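Local structure of bacterial microcompartment shell protein CutR (Streptococcus intermedius SK54 = ATCC 27335, 6XPJ) at residues Glu44-Val49 / Gly87-Val92; Ala69-Cys74 / Val83-Asp88. The protein forms a minor, hexameric component of the shell of the bacterial microcompartment for choline degradation, and may lend that shell heterogeneity and flexibility. The protein carries 1 engineered substitution. All blocks are in the same frame, centred on the assembly; numbering follows the deposited sequence.

Contact 1: residues Glu44-Val49 / Gly87-Val92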
# COMPACT_ATOMS: atom_id res chain seq x y z
N GLU C 44 -1.86 29.33 -16.42
CA GLU C 44 -2.92 30.35 -16.27
C GLU C 44 -3.94 29.78 -15.29
O GLU C 44 -4.19 28.57 -15.37
CB GLU C 44 -3.65 30.61 -17.59
CG GLU C 44 -2.78 31.19 -18.68
CD GLU C 44 -2.33 32.62 -18.43
OE1 GLU C 44 -3.08 33.34 -17.72
OE2 GLU C 44 -1.25 33.01 -18.94
N GLY C 45 -4.50 30.63 -14.45
CA GLY C 45 -5.67 30.27 -13.66
C GLY C 45 -5.27 29.55 -12.38
O GLY C 45 -4.08 29.29 -12.11
N ALA C 46 -6.28 29.24 -11.60
CA ALA C 46 -6.16 28.53 -10.33
C ALA C 46 -6.15 27.02 -10.60
O ALA C 46 -6.55 26.55 -11.72
CB ALA C 46 -7.31 28.92 -9.44
N ILE C 47 -5.68 26.29 -9.60
CA ILE C 47 -5.72 24.80 -9.60
C ILE C 47 -6.56 24.36 -8.42
O ILE C 47 -6.31 24.83 -7.29
CB ILE C 47 -4.29 24.23 -9.54
CG1 ILE C 47 -3.57 24.52 -10.87
CG2 ILE C 47 -4.31 22.75 -9.18
CD1 ILE C 47 -4.07 23.79 -12.05
N GLY C 48 -7.48 23.44 -8.68
CA GLY C 48 -8.24 22.74 -7.64
C GLY C 48 -7.69 21.36 -7.41
O GLY C 48 -7.35 20.67 -8.40
N VAL C 49 -7.56 20.94 -6.15
CA VAL C 49 -6.97 19.65 -5.71
C VAL C 49 -7.94 18.99 -4.74
O VAL C 49 -8.32 19.62 -3.74
CB VAL C 49 -5.60 19.85 -5.05
CG1 VAL C 49 -4.93 18.50 -4.87
CG2 VAL C 49 -4.72 20.81 -5.85
N GLY C 87 -8.86 26.43 -13.87
CA GLY C 87 -9.81 27.41 -14.41
C GLY C 87 -9.63 28.71 -13.70
O GLY C 87 -8.72 28.83 -12.88
N ASP C 88 -10.47 29.69 -14.00
CA ASP C 88 -10.41 30.95 -13.22
C ASP C 88 -10.77 30.65 -11.76
O ASP C 88 -11.46 29.62 -11.48
CB ASP C 88 -11.33 32.00 -13.83
CG ASP C 88 -12.78 31.57 -13.71
OD1 ASP C 88 -13.24 30.84 -14.60
OD2 ASP C 88 -13.41 31.92 -12.70
N ILE C 89 -10.32 31.48 -10.82
CA ILE C 89 -10.47 31.19 -9.37
C ILE C 89 -11.94 30.95 -9.04
O ILE C 89 -12.22 30.00 -8.31
CB ILE C 89 -9.84 32.30 -8.51
CG1 ILE C 89 -8.35 32.47 -8.80
CG2 ILE C 89 -10.08 32.02 -7.03
CD1 ILE C 89 -7.79 33.82 -8.39
N GLN C 90 -12.86 31.77 -9.53
CA GLN C 90 -14.28 31.63 -9.13
C GLN C 90 -14.83 30.31 -9.66
O GLN C 90 -15.56 29.63 -8.92
CB GLN C 90 -15.09 32.86 -9.54
CG GLN C 90 -14.73 34.10 -8.72
CD GLN C 90 -14.76 33.88 -7.23
OE1 GLN C 90 -13.85 34.30 -6.50
NE2 GLN C 90 -15.80 33.22 -6.74
N SER C 91 -14.44 29.88 -10.86
CA SER C 91 -14.92 28.59 -11.43
C SER C 91 -14.37 27.42 -10.60
O SER C 91 -15.12 26.49 -10.27
CB SER C 91 -14.54 28.41 -12.88
OG SER C 91 -15.14 29.42 -13.69
N VAL C 92 -13.10 27.50 -10.25
CA VAL C 92 -12.45 26.41 -9.47
C VAL C 92 -13.11 26.33 -8.08
O VAL C 92 -13.44 25.22 -7.62
CB VAL C 92 -10.94 26.62 -9.37
CG1 VAL C 92 -10.34 25.68 -8.33
CG2 VAL C 92 -10.30 26.41 -10.72
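A46 and G87 face each other as an antiparallel hydrogen-bonded pair, and the helix that starts two residues after G87 folds its first turn back against the same strand. A46 N gives its hydrogen to G87 O at 2.8 Å. The return bond, from G87 N to A46 O, is longer at 3.2 Å. Beside this pair A46 CB rests against the helix, with I89 CG1 at 3.8 Å and V92 CG2 at 4.1 Å. V92 reaches the strand with both methyls: CG1, anti to the backbone N (chi1 168°), lies 3.6 Å from G48 N, while CG2 points to A46. G48, which has no side chain, meets V92 CG1 with its backbone alone, its CA 3.7 Å from that methyl. G45, at positive phi, has G87 O 3.5 Å from its CA.

The helix start is fixed from within. D88 is the N-cap: OD2 takes S91 N at 2.9 Å from above the carboxylate plane, and OD1 takes the hydroxyl of S91 on its syn side. V92 N closes the first turn on D88 O, which helps set V92 facing the strand. Further out, V27 of strand 11-28 touches both A46 and V92, F85 also packs on V92, and Y36 OH bonds to G45 O. The arrangement is a strand-to-helix junction of the BMC domain, in which an N-capped helix leaves the end of one strand and packs against its neighbour in the sheet.

Contact 2: residues Ala69-Cys74 / Val83-Asp88; sequences ANIDIC and VMFSGD
The hairpin of strands 72-77 and 82-87 brings D72 and S86 together as an antiparallel hydrogen-bonded pair, with I73 and F85 the non-hydrogen-bonded pair next to it. D72 N bonds to S86 O at 2.9 Å and is almost straight (169°), and S86 N returns the bond to D72 O at 2.8 Å. Two residues on, past I73 and F85, C74 N bonds to M84 O, also at 2.8 Å.

The two faces of the hairpin differ. On that of I73 and F85, aliphatic groups gather at the base of the phenylalanine: CD1 of I71 lies 3.8 Å from F85 CB and meets the ring obliquely, and CD1 of I73 comes to the same CB from farther along the strand. F85 CG sits between the backbone N and the carbonyl carbon (chi1 52°), which leaves the ring beside I71, with V83 CG1 in plane at its edge. A65 of helix 58-68 and L96 of helix 89-105 also touch the F85 side chain. On the other face C74 SG lies over the F85 backbone, 3.6 Å from its CA, and water joins D72 OD2 to S86 OG.

Where the strands part, N70 is the centre of an inverse gamma turn. A second water there donates to N70 O (2.6 Å) and to D88 OD1 and accepts from D88 N, while the D88 carboxylate also holds S91 OG. The pairing is that of a two-stranded antiparallel hairpin at one margin of the BMC domain's sheet within the chain, its hydrophobic face packed against helices.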
# COMPACT_ATOMS: atom_id res chain seq x y z
N ALA C 69 -19.02 24.12 -13.38
CA ALA C 69 -18.35 25.38 -13.77
C ALA C 69 -17.47 25.08 -14.97
O ALA C 69 -17.25 23.88 -15.26
CB ALA C 69 -17.53 25.90 -12.62
N ASN C 70 -16.97 26.13 -15.62
CA ASN C 70 -16.08 26.03 -16.79
C ASN C 70 -14.65 25.76 -16.30
O ASN C 70 -13.85 26.70 -16.16
CB ASN C 70 -16.13 27.29 -17.65
CG ASN C 70 -15.25 27.19 -18.87
OD1 ASN C 70 -14.83 26.10 -19.25
ND2 ASN C 70 -14.96 28.33 -19.48
N ILE C 71 -14.35 24.51 -16.07
CA ILE C 71 -13.01 24.08 -15.60
C ILE C 71 -12.48 23.08 -16.63
O ILE C 71 -13.27 22.53 -17.44
CB ILE C 71 -13.05 23.54 -14.15
CG1 ILE C 71 -14.01 22.36 -13.97
CG2 ILE C 71 -13.34 24.66 -13.14
CD1 ILE C 71 -13.39 21.02 -14.13
N ASP C 72 -11.17 22.89 -16.63
CA ASP C 72 -10.48 21.86 -17.43
C ASP C 72 -9.95 20.83 -16.43
O ASP C 72 -9.17 21.21 -15.56
CB ASP C 72 -9.34 22.50 -18.22
CG ASP C 72 -9.81 23.49 -19.27
OD1 ASP C 72 -10.80 23.19 -19.94
OD2 ASP C 72 -9.17 24.54 -19.41
N ILE C 73 -10.35 19.57 -16.60
CA ILE C 73 -9.84 18.46 -15.76
C ILE C 73 -8.38 18.23 -16.13
O ILE C 73 -8.08 18.01 -17.33
CB ILE C 73 -10.70 17.20 -15.90
CG1 ILE C 73 -12.14 17.42 -15.44
CG2 ILE C 73 -10.04 16.06 -15.13
CD1 ILE C 73 -12.32 17.49 -13.95
N CYS C 74 -7.49 18.22 -15.14
CA CYS C 74 -6.04 17.95 -15.33
C CYS C 74 -5.86 16.43 -15.28
O CYS C 74 -5.29 15.84 -16.21
CB CYS C 74 -5.18 18.63 -14.27
SG CYS C 74 -5.42 20.42 -14.12
N VAL C 83 -8.20 14.15 -7.71
CA VAL C 83 -8.63 14.93 -8.88
C VAL C 83 -7.94 16.27 -8.81
O VAL C 83 -7.84 16.85 -7.74
CB VAL C 83 -10.15 15.09 -8.94
CG1 VAL C 83 -10.53 15.89 -10.18
CG2 VAL C 83 -10.86 13.75 -8.91
N MET C 84 -7.46 16.73 -9.95
CA MET C 84 -6.98 18.11 -10.10
C MET C 84 -7.60 18.72 -11.35
O MET C 84 -7.79 18.03 -12.37
CB MET C 84 -5.45 18.16 -10.13
CG MET C 84 -4.84 17.83 -8.75
SD MET C 84 -3.06 18.14 -8.59
CE MET C 84 -2.61 17.01 -7.28
N PHE C 85 -7.92 20.00 -11.28
CA PHE C 85 -8.53 20.71 -12.42
C PHE C 85 -8.08 22.17 -12.35
O PHE C 85 -7.55 22.62 -11.34
CB PHE C 85 -10.05 20.53 -12.41
CG PHE C 85 -10.76 20.84 -11.12
CD1 PHE C 85 -11.15 22.13 -10.83
CD2 PHE C 85 -11.10 19.82 -10.23
CE1 PHE C 85 -11.81 22.42 -9.65
CE2 PHE C 85 -11.77 20.11 -9.05
CZ PHE C 85 -12.13 21.41 -8.77
N SER C 86 -8.30 22.88 -13.45
CA SER C 86 -7.83 24.27 -13.58
C SER C 86 -8.96 25.14 -14.11
O SER C 86 -9.88 24.62 -14.73
CB SER C 86 -6.63 24.31 -14.50
OG SER C 86 -7.05 23.88 -15.77
N GLY C 87 -8.86 26.43 -13.87
CA GLY C 87 -9.81 27.41 -14.41
C GLY C 87 -9.63 28.71 -13.70
O GLY C 87 -8.72 28.83 -12.88
N ASP C 88 -10.47 29.69 -14.00
CA ASP C 88 -10.41 30.95 -13.22
C ASP C 88 -10.77 30.65 -11.76
O ASP C 88 -11.46 29.62 -11.48
CB ASP C 88 -11.33 32.00 -13.83
CG ASP C 88 -12.78 31.57 -13.71
OD1 ASP C 88 -13.24 30.84 -14.60
OD2 ASP C 88 -13.41 31.92 -12.70
O HOH W 1 -12.48 28.93 -16.00
O HOH W 2 -8.17 25.96 -17.38

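Strand 82-87 is common ground: contact 2 pairs it with strand 72-77, and contact 1 joins its end, and the helix that follows, to strand 46-53 on its other side. G48 N probably bonds to F85 O between them, and S86 CB packs on I47 CD1. Contact 1 is the more buried, with four of its seven touching residues buried against three of eleven in contact 2. It has one bridge pair, with A46, I89 and V92 meeting between strand and helix. Contact 2 relies on several backbone bonds, with a phenylalanine on one face, one water on the D72-S86 face and another where the strands part. D88 serves both, capping the helix and anchoring that second water.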